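Local structure of Xaa-Pro dipeptidase (Pyrococcus horikoshii, 1WY2) at residues I34-S38 against E67-P71; E156-E162 against S199-R205; H219-D223 against H287-V293; I243-A247 against I271-Y277. The protein probably splits dipeptides that carry proline at the C-terminal position and a nonpolar residue at the N-terminal one, as a homodimeric metallopeptidase with two metal ions per subunit. All coordinates share one frame; numbering follows the deposited sequence.

Overall arrangement
Contact 3 sits near the middle of the chain, its centre about 3 Å from the chain centre, and holds Asp223 and His287 of the two-zinc site, which Asp212, Glu316 and Glu330 complete. Contact 1 belongs to the N-terminal domain, yet it touches contact 3 directly: Ser38 OG packs on His219 CE1 at 3.4 Å, so the two domains meet there. Contacts 2 and 4 lie in the same metallopeptidase range as contact 3, with nearest atoms about 16 Å and about 13 Å from it. Contact 4 is nested in the chain between the two segments of contact 3. Contacts 1 and 4 are farthest apart, their centres about 46 Å from each other.

Contact 1: I34-S38 against E67-P71; sequences ISGAS and ESNIP
Ser35 O accepts the backbone N-H of Asn69, and this bond ties the end of helix 28-35 to the loop that follows helix 58-67. The two segments run at 144° to each other, closest at Ala37 and Ser68, whose CA atoms are 4.7 Å apart. Asn69 N lies 2.9 Å from Ser35 O, in the carbonyl plane, and Ser68 CA adds a C-H contact to the same oxygen. Gly36 leaves the helix with positive phi (88°), a backbone shape in which a CB would collide with the preceding carbonyl oxygen; it would also come close to Glu67 O.

Among the side chains, Ser35 turns its OG between its own backbone N and carbonyl carbon (chi1 75°), where it accepts the N-H of Ala37 at 3.1 Å in an ST turn and also bonds Val31 O. Its CB is left to pack on Ile70 CG1 at 3.9 Å. Ala37 CB meets Ser68 CB, and both rest on Leu54 of strand 51-57. Ser68 OG reaches past Asn69 to donate to Ile70 O at 2.7 Å. At the outer end a water accepts from Ser38 N and donates to Glu67 OE1, bridging two groups too far apart to bond directly. Two helix ends are thus joined by a link that is direct at Ser35 and Asn69, apolar at Ile70 and Ala37, and carried by water at Glu67 and Ser38.

Contact 2: E156-E162 against S199-R205; sequences EGKKERE and SDKRIER
Glu160 OE1 takes two bonds from Ser199: OG at 2.7 Å, from above the carboxylate plane, and backbone N at 3.0 Å, on the anti lone pair. Arg190 adds a salt bridge to that oxygen, while OE2 bonds Ser187 OG. Ser199 OG is used twice, since it also accepts Lys201 N in an ST turn. An alanine in place of Glu160 would probably leave the Ser199 hydroxyl proton and N-H, with Arg190, without this acceptor.

Four backbone bonds cross between the segments, around a single beta bridge. Gly157 N donates to Ile203 O, Ile203 N to Lys158 O at 2.7 Å, Glu160 N to Lys201 O, nearly straight at 175°, and Arg161 N to Ser199 O. Arg202 NH1 reaches Gly157 O at 2.7 Å, with Lys159 CE over one guanidinium face. Asp200 holds Arg161 NH2 weakly at 3.1 Å and Lys159 NZ by a long salt bridge. Glu156 OE1 lies 2.6 Å from Arg205 NE, again a weak bond of a salt bridge. Arg161 NE is buried with no partner in the model.

Lys159 is the N-cap residue of helix 160-173, and its bridge to Arg202 joins the start of that helix to the loop before strand 208-217 in the M24 metallopeptidase domain.

Contact 3: H219-D223 against H287-V293; sequences HYNSD and HGVGLEV. With ZN (zinc ion), chain E; ZN (zinc ion), chain D.
Asp223 bridges two zinc ions: OD1 binds one at 2.0 Å, and OD2 binds the other at 2.1 Å, the ion that His287 NE2 also holds. OD2 lies at the edge of the imidazole, in its plane, and the carboxylate and ring are turned 34° apart. Only 2.9 Å separates OD2 from NE2, a closeness set by their shared metal. On the far side of the ring His287 ND1 donates to Gly288 O, which, with the zinc on NE2, holds the ring's orientation. Glu316 and Glu330 complete this ion's protein ligands, and Asp212 and Glu330 those of the other: the two-metal centre of the M24 peptidases, which takes cobalt as cofactor and holds zinc in this crystal.

Farther along, Gly290 O is gripped by Asn221 N and Asn221 ND2, both at 3.0 Å and from opposite faces of the carbonyl plane. Asn221 points its amide there with CG anti to its carbonyl carbon (chi1 -64°). Leu291 CD2 sits over one face of the Tyr220 ring, 3.7 Å from its centroid, in a CH-pi contact; the hydroxyl beyond bonds Glu132. A serine in place of Tyr220 would probably open a gap beneath Leu291 CD2 and leave Glu132 without that bond. A water donates to both His219 O and Leu291 O.

Contact 4: I243-A247 against I271-Y277; sequences IVLEA and IIAEYGY
Ile243 CG1 sits over the centre of one face of the Tyr275 ring, 4.0 Å from its centroid and only 9° off the normal, a CH-pi contact. The side chains slide past each other in opposite directions, and CD1 lies on the same face near the root of the ring, 3.7 Å from Tyr275 CG, while CG2 approaches CD1 of the tyrosine. The same Ile243 CD1 touches a second ring at Tyr277 CE2, 3.6 Å away, meeting that side chain at about a right angle; the Tyr277 hydroxyl bonds Glu239.

At the far end of its ring, Tyr275 OH donates to Glu246 OE1 at 2.7 Å, on the syn lone pair, with the carboxylate turned 87° from the ring. Glu246 gets there because its CG is anti to the backbone N (chi1 -177°) and the chain stays extended beyond it. Between the helices Ala247 CB nestles against Ile271 CG2 and Ile272 CG1, each at 4.0 Å. So small a residue is consistent with the close backbones, the CA atoms of Ala247 and Ile271 being 6.0 Å apart.

Gly276 closes helix 261-274 in a Schellman motif, and the chain turns so that Tyr277 comes back to Ile243. Consecutive helices 235-254 and 261-274 pack here against Ile319 of strand 312-321, as in the pita-bread fold of M24 peptidases, where helices flank the metal-bearing sheet.

Contact 1: I34-S38 against E67-P71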
loop_
_atom_site.group_PDB
_atom_site.type_symbol
_atom_site.label_atom_id
_atom_site.label_comp_id
_atom_site.label_asym_id
_atom_site.label_seq_id
_atom_site.Cartn_x
_atom_site.Cartn_y
_atom_site.Cartn_z
ATOM N N ILE A 34 -16.753 -5.107 8.138
ATOM C CA ILE A 34 -17.516 -5.887 9.105
ATOM C C ILE A 34 -17.654 -5.288 10.509
ATOM O O ILE A 34 -18.729 -5.364 11.104
ATOM C CB ILE A 34 -16.912 -7.304 9.220
ATOM C CG1 ILE A 34 -16.965 -7.989 7.852
ATOM C CG2 ILE A 34 -17.670 -8.131 10.252
ATOM C CD1 ILE A 34 -16.176 -9.281 7.785
ATOM N N SER A 35 -16.590 -4.683 11.030
ATOM C CA SER A 35 -16.623 -4.132 12.389
ATOM C C SER A 35 -16.673 -2.613 12.500
ATOM O O SER A 35 -17.110 -2.076 13.523
ATOM C CB SER A 35 -15.407 -4.625 13.175
ATOM O OG SER A 35 -14.235 -3.947 12.751
ATOM N N GLY A 36 -16.221 -1.920 11.462
ATOM C CA GLY A 36 -16.209 -0.467 11.502
ATOM C C GLY A 36 -14.915 0.050 12.109
ATOM O O GLY A 36 -14.689 1.261 12.186
ATOM N N ALA A 37 -14.061 -0.874 12.539
ATOM C CA ALA A 37 -12.771 -0.533 13.141
ATOM C C ALA A 37 -11.657 -0.524 12.093
ATOM O O ALA A 37 -11.738 -1.222 11.081
ATOM C CB ALA A 37 -12.436 -1.532 14.240
ATOM N N SER A 38 -10.612 0.259 12.345
ATOM C CA SER A 38 -9.487 0.345 11.417
ATOM C C SER A 38 -8.140 0.147 12.112
ATOM O O SER A 38 -7.296 1.046 12.118
ATOM C CB SER A 38 -9.498 1.698 10.704
ATOM O OG SER A 38 -10.709 1.894 10.003
ATOM N N GLU A 67 -14.325 2.394 18.033
ATOM C CA GLU A 67 -14.936 2.368 16.703
ATOM C C GLU A 67 -15.617 1.064 16.294
ATOM O O GLU A 67 -16.471 1.062 15.407
ATOM C CB GLU A 67 -13.883 2.726 15.651
ATOM C CG GLU A 67 -13.037 3.933 16.026
ATOM C CD GLU A 67 -12.075 4.343 14.930
ATOM O OE1 GLU A 67 -11.331 3.477 14.423
ATOM O OE2 GLU A 67 -12.058 5.541 14.580
ATOM N N SER A 68 -15.244 -0.039 16.932
ATOM C CA SER A 68 -15.812 -1.343 16.599
ATOM C C SER A 68 -17.244 -1.560 17.075
ATOM O O SER A 68 -17.601 -1.182 18.191
ATOM C CB SER A 68 -14.927 -2.455 17.167
ATOM O OG SER A 68 -15.472 -3.733 16.879
ATOM N N ASN A 69 -18.064 -2.174 16.220
ATOM C CA ASN A 69 -19.446 -2.463 16.578
ATOM C C ASN A 69 -19.557 -3.888 17.121
ATOM O O ASN A 69 -20.653 -4.384 17.377
ATOM C CB ASN A 69 -20.389 -2.270 15.379
ATOM C CG ASN A 69 -20.053 -3.172 14.204
ATOM O OD1 ASN A 69 -19.848 -4.375 14.362
ATOM N ND2 ASN A 69 -20.013 -2.591 13.009
ATOM N N ILE A 70 -18.412 -4.545 17.285
ATOM C CA ILE A 70 -18.382 -5.897 17.837
ATOM C C ILE A 70 -17.386 -5.918 18.997
ATOM O O ILE A 70 -16.459 -5.114 19.037
ATOM C CB ILE A 70 -17.964 -6.956 16.780
ATOM C CG1 ILE A 70 -16.538 -6.699 16.299
ATOM C CG2 ILE A 70 -18.931 -6.924 15.605
ATOM C CD1 ILE A 70 -15.997 -7.808 15.411
ATOM N N PRO A 71 -17.574 -6.831 19.963
ATOM C CA PRO A 71 -16.693 -6.951 21.131
ATOM C C PRO A 71 -15.213 -6.980 20.768
ATOM O O PRO A 71 -14.802 -7.722 19.875
ATOM C CB PRO A 71 -17.153 -8.255 21.771
ATOM C CG PRO A 71 -18.616 -8.257 21.474
ATOM C CD PRO A 71 -18.660 -7.825 20.026
HETATM O O HOH W 1 -20.024 -2.533 10.576
HETATM O O HOH W 2 -12.620 3.172 11.777
HETATM O O HOH W 3 -10.021 1.305 14.971
#

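Contact 2: E156-E162 against S199-R205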
loop_
_atom_site.group_PDB
_atom_site.type_symbol
_atom_site.label_atom_id
_atom_site.label_comp_id
_atom_site.label_asym_id
_atom_site.label_seq_id
_atom_site.Cartn_x
_atom_site.Cartn_y
_atom_site.Cartn_z
ATOM N N GLU A 156 3.299 23.526 -21.196
ATOM C CA GLU A 156 4.643 23.177 -21.628
ATOM C C GLU A 156 5.652 23.643 -20.583
ATOM O O GLU A 156 5.546 24.754 -20.059
ATOM C CB GLU A 156 4.943 23.819 -22.986
ATOM C CG GLU A 156 4.839 25.334 -22.998
ATOM C CD GLU A 156 4.585 25.887 -24.388
ATOM O OE1 GLU A 156 3.506 25.601 -24.948
ATOM O OE2 GLU A 156 5.458 26.601 -24.923
ATOM N N GLY A 157 6.615 22.781 -20.267
ATOM C CA GLY A 157 7.635 23.124 -19.291
ATOM C C GLY A 157 7.411 22.542 -17.906
ATOM O O GLY A 157 8.361 22.344 -17.149
ATOM N N LYS A 158 6.155 22.269 -17.567
ATOM C CA LYS A 158 5.820 21.717 -16.257
ATOM C C LYS A 158 6.309 20.279 -16.095
ATOM O O LYS A 158 6.277 19.492 -17.040
ATOM C CB LYS A 158 4.303 21.752 -16.043
ATOM C CG LYS A 158 3.659 23.113 -16.245
ATOM C CD LYS A 158 4.048 24.084 -15.142
ATOM C CE LYS A 158 3.004 25.182 -14.980
ATOM N NZ LYS A 158 3.077 25.829 -13.642
ATOM N N LYS A 159 6.764 19.946 -14.890
ATOM C CA LYS A 159 7.229 18.597 -14.596
ATOM C C LYS A 159 6.014 17.762 -14.173
ATOM O O LYS A 159 5.213 18.204 -13.350
ATOM C CB LYS A 159 8.265 18.636 -13.468
ATOM C CG LYS A 159 8.812 17.274 -13.079
ATOM C CD LYS A 159 9.911 17.383 -12.024
ATOM C CE LYS A 159 11.136 18.105 -12.565
ATOM N NZ LYS A 159 12.264 18.106 -11.587
ATOM N N GLU A 160 5.877 16.564 -14.739
ATOM C CA GLU A 160 4.747 15.686 -14.425
ATOM C C GLU A 160 4.533 15.513 -12.924
ATOM O O GLU A 160 3.418 15.663 -12.422
ATOM C CB GLU A 160 4.954 14.307 -15.052
ATOM C CG GLU A 160 5.110 14.317 -16.564
ATOM C CD GLU A 160 5.382 12.932 -17.120
ATOM O OE1 GLU A 160 5.872 12.073 -16.356
ATOM O OE2 GLU A 160 5.122 12.703 -18.320
ATOM N N ARG A 161 5.608 15.194 -12.213
ATOM C CA ARG A 161 5.541 14.985 -10.771
ATOM C C ARG A 161 5.048 16.210 -10.009
ATOM O O ARG A 161 4.374 16.079 -8.989
ATOM C CB ARG A 161 6.914 14.579 -10.238
ATOM C CG ARG A 161 6.961 14.399 -8.728
ATOM C CD ARG A 161 7.464 13.021 -8.371
ATOM N NE ARG A 161 8.662 12.679 -9.129
ATOM C CZ ARG A 161 9.096 11.439 -9.312
ATOM N NH1 ARG A 161 8.430 10.419 -8.792
ATOM N NH2 ARG A 161 10.190 11.218 -10.027
ATOM N N GLU A 162 5.391 17.401 -10.492
ATOM C CA GLU A 162 4.964 18.619 -9.819
ATOM C C GLU A 162 3.465 18.824 -9.988
ATOM O O GLU A 162 2.795 19.326 -9.084
ATOM C CB GLU A 162 5.752 19.827 -10.347
ATOM C CG GLU A 162 7.169 19.887 -9.786
ATOM C CD GLU A 162 8.020 20.988 -10.393
ATOM O OE1 GLU A 162 7.472 22.049 -10.760
ATOM O OE2 GLU A 162 9.249 20.795 -10.480
ATOM N N SER A 199 6.336 11.411 -13.464
ATOM C CA SER A 199 7.793 11.365 -13.345
ATOM C C SER A 199 8.450 12.742 -13.442
ATOM O O SER A 199 7.781 13.773 -13.393
ATOM C CB SER A 199 8.372 10.455 -14.432
ATOM O OG SER A 199 8.305 11.079 -15.705
ATOM N N ASP A 200 9.772 12.753 -13.585
ATOM C CA ASP A 200 10.504 14.009 -13.685
ATOM C C ASP A 200 10.462 14.604 -15.088
ATOM O O ASP A 200 10.939 15.717 -15.310
ATOM C CB ASP A 200 11.957 13.811 -13.247
ATOM C CG ASP A 200 12.081 13.551 -11.764
ATOM O OD1 ASP A 200 11.587 14.384 -10.975
ATOM O OD2 ASP A 200 12.669 12.517 -11.384
ATOM N N LYS A 201 9.888 13.865 -16.032
ATOM C CA LYS A 201 9.785 14.344 -17.404
ATOM C C LYS A 201 9.002 15.646 -17.453
ATOM O O LYS A 201 8.005 15.805 -16.751
ATOM C CB LYS A 201 9.075 13.315 -18.289
ATOM C CG LYS A 201 8.831 13.806 -19.717
ATOM C CD LYS A 201 8.028 12.802 -20.536
ATOM C CE LYS A 201 7.833 13.277 -21.968
ATOM N NZ LYS A 201 7.107 14.575 -22.063
ATOM N N ARG A 202 9.455 16.582 -18.279
ATOM C CA ARG A 202 8.747 17.840 -18.413
ATOM C C ARG A 202 7.818 17.757 -19.614
ATOM O O ARG A 202 8.165 17.190 -20.652
ATOM C CB ARG A 202 9.727 19.007 -18.558
ATOM C CG ARG A 202 10.409 19.360 -17.238
ATOM C CD ARG A 202 11.301 20.584 -17.337
ATOM N NE ARG A 202 11.937 20.877 -16.052
ATOM C CZ ARG A 202 11.309 21.387 -14.996
ATOM N NH1 ARG A 202 10.017 21.679 -15.059
ATOM N NH2 ARG A 202 11.977 21.603 -13.871
ATOM N N ILE A 203 6.624 18.309 -19.453
ATOM C CA ILE A 203 5.615 18.306 -20.501
ATOM C C ILE A 203 5.989 19.253 -21.645
ATOM O O ILE A 203 6.491 20.350 -21.413
ATOM C CB ILE A 203 4.250 18.701 -19.895
ATOM C CG1 ILE A 203 3.875 17.681 -18.814
ATOM C CG2 ILE A 203 3.179 18.771 -20.978
ATOM C CD1 ILE A 203 2.682 18.071 -17.970
ATOM N N GLU A 204 5.748 18.821 -22.880
ATOM C CA GLU A 204 6.069 19.641 -24.051
ATOM C C GLU A 204 4.814 19.931 -24.858
ATOM O O GLU A 204 3.845 19.169 -24.803
ATOM C CB GLU A 204 7.073 18.921 -24.957
ATOM C CG GLU A 204 8.293 18.353 -24.250
ATOM C CD GLU A 204 9.291 17.748 -25.221
ATOM O OE1 GLU A 204 10.038 18.517 -25.865
ATOM O OE2 GLU A 204 9.320 16.506 -25.352
ATOM N N ARG A 205 4.821 21.026 -25.612
ATOM C CA ARG A 205 3.660 21.358 -26.429
ATOM C C ARG A 205 3.488 20.269 -27.484
ATOM O O ARG A 205 4.468 19.797 -28.063
ATOM C CB ARG A 205 3.831 22.731 -27.098
ATOM C CG ARG A 205 2.652 23.128 -27.982
ATOM C CD ARG A 205 2.713 24.593 -28.387
ATOM N NE ARG A 205 2.309 25.484 -27.302
ATOM C CZ ARG A 205 1.045 25.728 -26.963
ATOM N NH1 ARG A 205 0.055 25.152 -27.628
ATOM N NH2 ARG A 205 0.769 26.551 -25.961
#

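Contact 3: H219-D223 against H287-V293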
loop_
_atom_site.group_PDB
_atom_site.type_symbol
_atom_site.label_atom_id
_atom_site.label_comp_id
_atom_site.label_asym_id
_atom_site.label_seq_id
_atom_site.Cartn_x
_atom_site.Cartn_y
_atom_site.Cartn_z
ATOM N N HIS A 219 -12.836 6.254 3.717
ATOM C CA HIS A 219 -12.672 4.825 3.462
ATOM C C HIS A 219 -13.018 4.294 2.074
ATOM O O HIS A 219 -12.670 3.155 1.746
ATOM C CB HIS A 219 -13.438 4.028 4.522
ATOM C CG HIS A 219 -12.925 4.237 5.912
ATOM N ND1 HIS A 219 -11.724 3.717 6.348
ATOM C CD2 HIS A 219 -13.431 4.939 6.953
ATOM C CE1 HIS A 219 -11.514 4.091 7.597
ATOM N NE2 HIS A 219 -12.535 4.832 7.988
ATOM N N TYR A 220 -13.681 5.103 1.253
ATOM C CA TYR A 220 -14.035 4.658 -0.090
ATOM C C TYR A 220 -13.211 5.340 -1.168
ATOM O O TYR A 220 -12.660 6.416 -0.957
ATOM C CB TYR A 220 -15.535 4.835 -0.337
ATOM C CG TYR A 220 -16.336 3.811 0.434
ATOM C CD1 TYR A 220 -16.544 3.955 1.804
ATOM C CD2 TYR A 220 -16.803 2.652 -0.187
ATOM C CE1 TYR A 220 -17.192 2.969 2.542
ATOM C CE2 TYR A 220 -17.456 1.652 0.546
ATOM C CZ TYR A 220 -17.643 1.823 1.912
ATOM O OH TYR A 220 -18.262 0.846 2.657
ATOM N N ASN A 221 -13.130 4.698 -2.328
ATOM C CA ASN A 221 -12.318 5.202 -3.429
ATOM C C ASN A 221 -13.055 5.749 -4.642
ATOM O O ASN A 221 -14.252 5.532 -4.818
ATOM C CB ASN A 221 -11.380 4.083 -3.891
ATOM C CG ASN A 221 -10.383 3.680 -2.819
ATOM O OD1 ASN A 221 -9.317 4.277 -2.695
ATOM N ND2 ASN A 221 -10.733 2.666 -2.030
ATOM N N SER A 222 -12.304 6.470 -5.473
ATOM C CA SER A 222 -12.804 7.038 -6.722
ATOM C C SER A 222 -11.692 6.801 -7.745
ATOM O O SER A 222 -10.538 6.573 -7.375
ATOM C CB SER A 222 -13.095 8.536 -6.575
ATOM O OG SER A 222 -11.963 9.236 -6.096
ATOM N N ASP A 223 -12.028 6.859 -9.025
ATOM C CA ASP A 223 -11.043 6.587 -10.065
ATOM C C ASP A 223 -11.491 7.279 -11.344
ATOM O O ASP A 223 -12.623 7.092 -11.789
ATOM C CB ASP A 223 -10.971 5.068 -10.267
ATOM C CG ASP A 223 -9.747 4.621 -11.031
ATOM O OD1 ASP A 223 -8.986 5.474 -11.535
ATOM O OD2 ASP A 223 -9.561 3.390 -11.121
ATOM N N HIS A 287 -12.761 -2.216 -13.629
ATOM C CA HIS A 287 -12.711 -2.942 -12.367
ATOM C C HIS A 287 -13.701 -2.340 -11.381
ATOM O O HIS A 287 -14.093 -1.179 -11.509
ATOM C CB HIS A 287 -11.294 -2.840 -11.786
ATOM C CG HIS A 287 -10.799 -1.429 -11.649
ATOM N ND1 HIS A 287 -11.111 -0.628 -10.570
ATOM C CD2 HIS A 287 -10.075 -0.656 -12.492
ATOM C CE1 HIS A 287 -10.602 0.578 -10.756
ATOM N NE2 HIS A 287 -9.971 0.587 -11.918
ATOM N N GLY A 288 -14.107 -3.135 -10.398
ATOM C CA GLY A 288 -15.018 -2.625 -9.391
ATOM C C GLY A 288 -14.262 -1.658 -8.500
ATOM O O GLY A 288 -13.029 -1.692 -8.439
ATOM N N VAL A 289 -15.002 -0.791 -7.816
ATOM C CA VAL A 289 -14.425 0.204 -6.919
ATOM C C VAL A 289 -15.242 0.245 -5.628
ATOM O O VAL A 289 -16.467 0.155 -5.663
ATOM C CB VAL A 289 -14.453 1.615 -7.555
ATOM C CG1 VAL A 289 -13.931 2.644 -6.563
ATOM C CG2 VAL A 289 -13.611 1.640 -8.825
ATOM N N GLY A 290 -14.560 0.378 -4.496
ATOM C CA GLY A 290 -15.247 0.439 -3.214
ATOM C C GLY A 290 -14.251 0.737 -2.114
ATOM O O GLY A 290 -13.569 1.758 -2.158
ATOM N N LEU A 291 -14.167 -0.143 -1.121
ATOM C CA LEU A 291 -13.209 0.039 -0.037
ATOM C C LEU A 291 -11.789 -0.065 -0.599
ATOM O O LEU A 291 -10.830 0.389 0.024
ATOM C CB LEU A 291 -13.429 -1.009 1.055
ATOM C CG LEU A 291 -14.686 -0.792 1.898
ATOM C CD1 LEU A 291 -14.892 -1.999 2.802
ATOM C CD2 LEU A 291 -14.550 0.489 2.719
ATOM N N GLU A 292 -11.668 -0.682 -1.772
ATOM C CA GLU A 292 -10.384 -0.811 -2.462
ATOM C C GLU A 292 -10.570 -0.240 -3.866
ATOM O O GLU A 292 -11.669 -0.291 -4.414
ATOM C CB GLU A 292 -9.954 -2.279 -2.533
ATOM C CG GLU A 292 -9.529 -2.836 -1.181
ATOM C CD GLU A 292 -9.323 -4.335 -1.197
ATOM O OE1 GLU A 292 -10.324 -5.062 -1.321
ATOM O OE2 GLU A 292 -8.163 -4.785 -1.085
ATOM N N VAL A 293 -9.513 0.314 -4.451
ATOM C CA VAL A 293 -9.650 0.888 -5.783
ATOM C C VAL A 293 -9.853 -0.201 -6.837
ATOM O O VAL A 293 -10.488 0.035 -7.861
ATOM C CB VAL A 293 -8.437 1.783 -6.145
ATOM C CG1 VAL A 293 -7.240 0.938 -6.486
ATOM C CG2 VAL A 293 -8.809 2.710 -7.298
HETATM ZN ZN ZN E . -9.313 2.297 -12.929
HETATM ZN ZN ZN D . -7.817 5.067 -13.119
HETATM O O HOH W 4 -10.800 1.433 2.591
#

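Contact 4: I243-A247 against I271-Y277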
loop_
_atom_site.group_PDB
_atom_site.type_symbol
_atom_site.label_atom_id
_atom_site.label_comp_id
_atom_site.label_asym_id
_atom_site.label_seq_id
_atom_site.Cartn_x
_atom_site.Cartn_y
_atom_site.Cartn_z
ATOM N N ILE A 243 -11.485 7.282 -31.233
ATOM C CA ILE A 243 -11.806 5.861 -31.113
ATOM C C ILE A 243 -12.027 5.465 -29.649
ATOM O O ILE A 243 -12.989 4.769 -29.324
ATOM C CB ILE A 243 -10.684 4.998 -31.725
ATOM C CG1 ILE A 243 -10.602 5.263 -33.234
ATOM C CG2 ILE A 243 -10.942 3.516 -31.448
ATOM C CD1 ILE A 243 -9.437 4.576 -33.921
ATOM N N VAL A 244 -11.137 5.902 -28.768
ATOM C CA VAL A 244 -11.283 5.581 -27.351
ATOM C C VAL A 244 -12.554 6.234 -26.800
ATOM O O VAL A 244 -13.290 5.622 -26.029
ATOM C CB VAL A 244 -10.059 6.056 -26.537
ATOM C CG1 VAL A 244 -10.310 5.854 -25.044
ATOM C CG2 VAL A 244 -8.821 5.269 -26.962
ATOM N N LEU A 245 -12.814 7.474 -27.207
ATOM C CA LEU A 245 -14.005 8.190 -26.755
ATOM C C LEU A 245 -15.268 7.451 -27.185
ATOM O O LEU A 245 -16.216 7.308 -26.412
ATOM C CB LEU A 245 -14.024 9.607 -27.336
ATOM C CG LEU A 245 -15.229 10.476 -26.959
ATOM C CD1 LEU A 245 -15.222 10.743 -25.455
ATOM C CD2 LEU A 245 -15.175 11.783 -27.731
ATOM N N GLU A 246 -15.281 6.985 -28.428
ATOM C CA GLU A 246 -16.435 6.265 -28.955
ATOM C C GLU A 246 -16.668 4.973 -28.176
ATOM O O GLU A 246 -17.797 4.654 -27.800
ATOM C CB GLU A 246 -16.216 5.934 -30.428
ATOM C CG GLU A 246 -17.396 5.238 -31.088
ATOM C CD GLU A 246 -17.048 4.690 -32.457
ATOM O OE1 GLU A 246 -16.115 5.227 -33.095
ATOM O OE2 GLU A 246 -17.713 3.730 -32.903
ATOM N N ALA A 247 -15.591 4.232 -27.942
ATOM C CA ALA A 247 -15.669 2.970 -27.215
ATOM C C ALA A 247 -16.114 3.180 -25.769
ATOM O O ALA A 247 -16.933 2.424 -25.253
ATOM C CB ALA A 247 -14.312 2.266 -27.246
ATOM N N ILE A 271 -15.159 -2.543 -30.701
ATOM C CA ILE A 271 -15.103 -1.253 -31.380
ATOM C C ILE A 271 -13.655 -0.913 -31.714
ATOM O O ILE A 271 -13.333 -0.560 -32.850
ATOM C CB ILE A 271 -15.705 -0.129 -30.497
ATOM C CG1 ILE A 271 -17.230 -0.254 -30.479
ATOM C CG2 ILE A 271 -15.279 1.239 -31.012
ATOM C CD1 ILE A 271 -17.919 0.684 -29.513
ATOM N N ILE A 272 -12.780 -1.031 -30.721
ATOM C CA ILE A 272 -11.368 -0.733 -30.926
ATOM C C ILE A 272 -10.718 -1.730 -31.888
ATOM O O ILE A 272 -9.866 -1.357 -32.692
ATOM C CB ILE A 272 -10.610 -0.724 -29.574
ATOM C CG1 ILE A 272 -11.117 0.446 -28.722
ATOM C CG2 ILE A 272 -9.108 -0.591 -29.808
ATOM C CD1 ILE A 272 -10.509 0.526 -27.332
ATOM N N ALA A 273 -11.130 -2.992 -31.816
ATOM C CA ALA A 273 -10.574 -4.019 -32.692
ATOM C C ALA A 273 -10.984 -3.786 -34.145
ATOM O O ALA A 273 -10.200 -4.034 -35.061
ATOM C CB ALA A 273 -11.023 -5.402 -32.232
ATOM N N GLU A 274 -12.209 -3.308 -34.352
ATOM C CA GLU A 274 -12.703 -3.039 -35.701
ATOM C C GLU A 274 -11.860 -1.979 -36.403
ATOM O O GLU A 274 -11.723 -1.993 -37.629
ATOM C CB GLU A 274 -14.164 -2.583 -35.662
ATOM C CG GLU A 274 -15.161 -3.694 -35.388
ATOM C CD GLU A 274 -16.600 -3.228 -35.523
ATOM O OE1 GLU A 274 -17.025 -2.358 -34.733
ATOM O OE2 GLU A 274 -17.306 -3.728 -36.425
ATOM N N TYR A 275 -11.305 -1.050 -35.629
ATOM C CA TYR A 275 -10.466 -0.008 -36.200
ATOM C C TYR A 275 -9.040 -0.517 -36.402
ATOM O O TYR A 275 -8.195 0.196 -36.933
ATOM C CB TYR A 275 -10.442 1.235 -35.301
ATOM C CG TYR A 275 -11.699 2.077 -35.360
ATOM C CD1 TYR A 275 -12.685 1.970 -34.379
ATOM C CD2 TYR A 275 -11.902 2.981 -36.400
ATOM C CE1 TYR A 275 -13.844 2.748 -34.431
ATOM C CE2 TYR A 275 -13.058 3.761 -36.463
ATOM C CZ TYR A 275 -14.022 3.640 -35.476
ATOM O OH TYR A 275 -15.157 4.418 -35.528
ATOM N N GLY A 276 -8.781 -1.750 -35.972
ATOM C CA GLY A 276 -7.461 -2.337 -36.132
ATOM C C GLY A 276 -6.475 -2.050 -35.015
ATOM O O GLY A 276 -5.279 -2.312 -35.160
ATOM N N TYR A 277 -6.971 -1.525 -33.896
ATOM C CA TYR A 277 -6.123 -1.192 -32.751
ATOM C C TYR A 277 -6.262 -2.178 -31.591
ATOM O O TYR A 277 -5.814 -1.899 -30.477
ATOM C CB TYR A 277 -6.464 0.214 -32.248
ATOM C CG TYR A 277 -5.926 1.339 -33.106
ATOM C CD1 TYR A 277 -4.577 1.691 -33.060
ATOM C CD2 TYR A 277 -6.763 2.051 -33.961
ATOM C CE1 TYR A 277 -4.073 2.730 -33.843
ATOM C CE2 TYR A 277 -6.269 3.096 -34.755
ATOM C CZ TYR A 277 -4.923 3.425 -34.688
ATOM O OH TYR A 277 -4.425 4.452 -35.460
#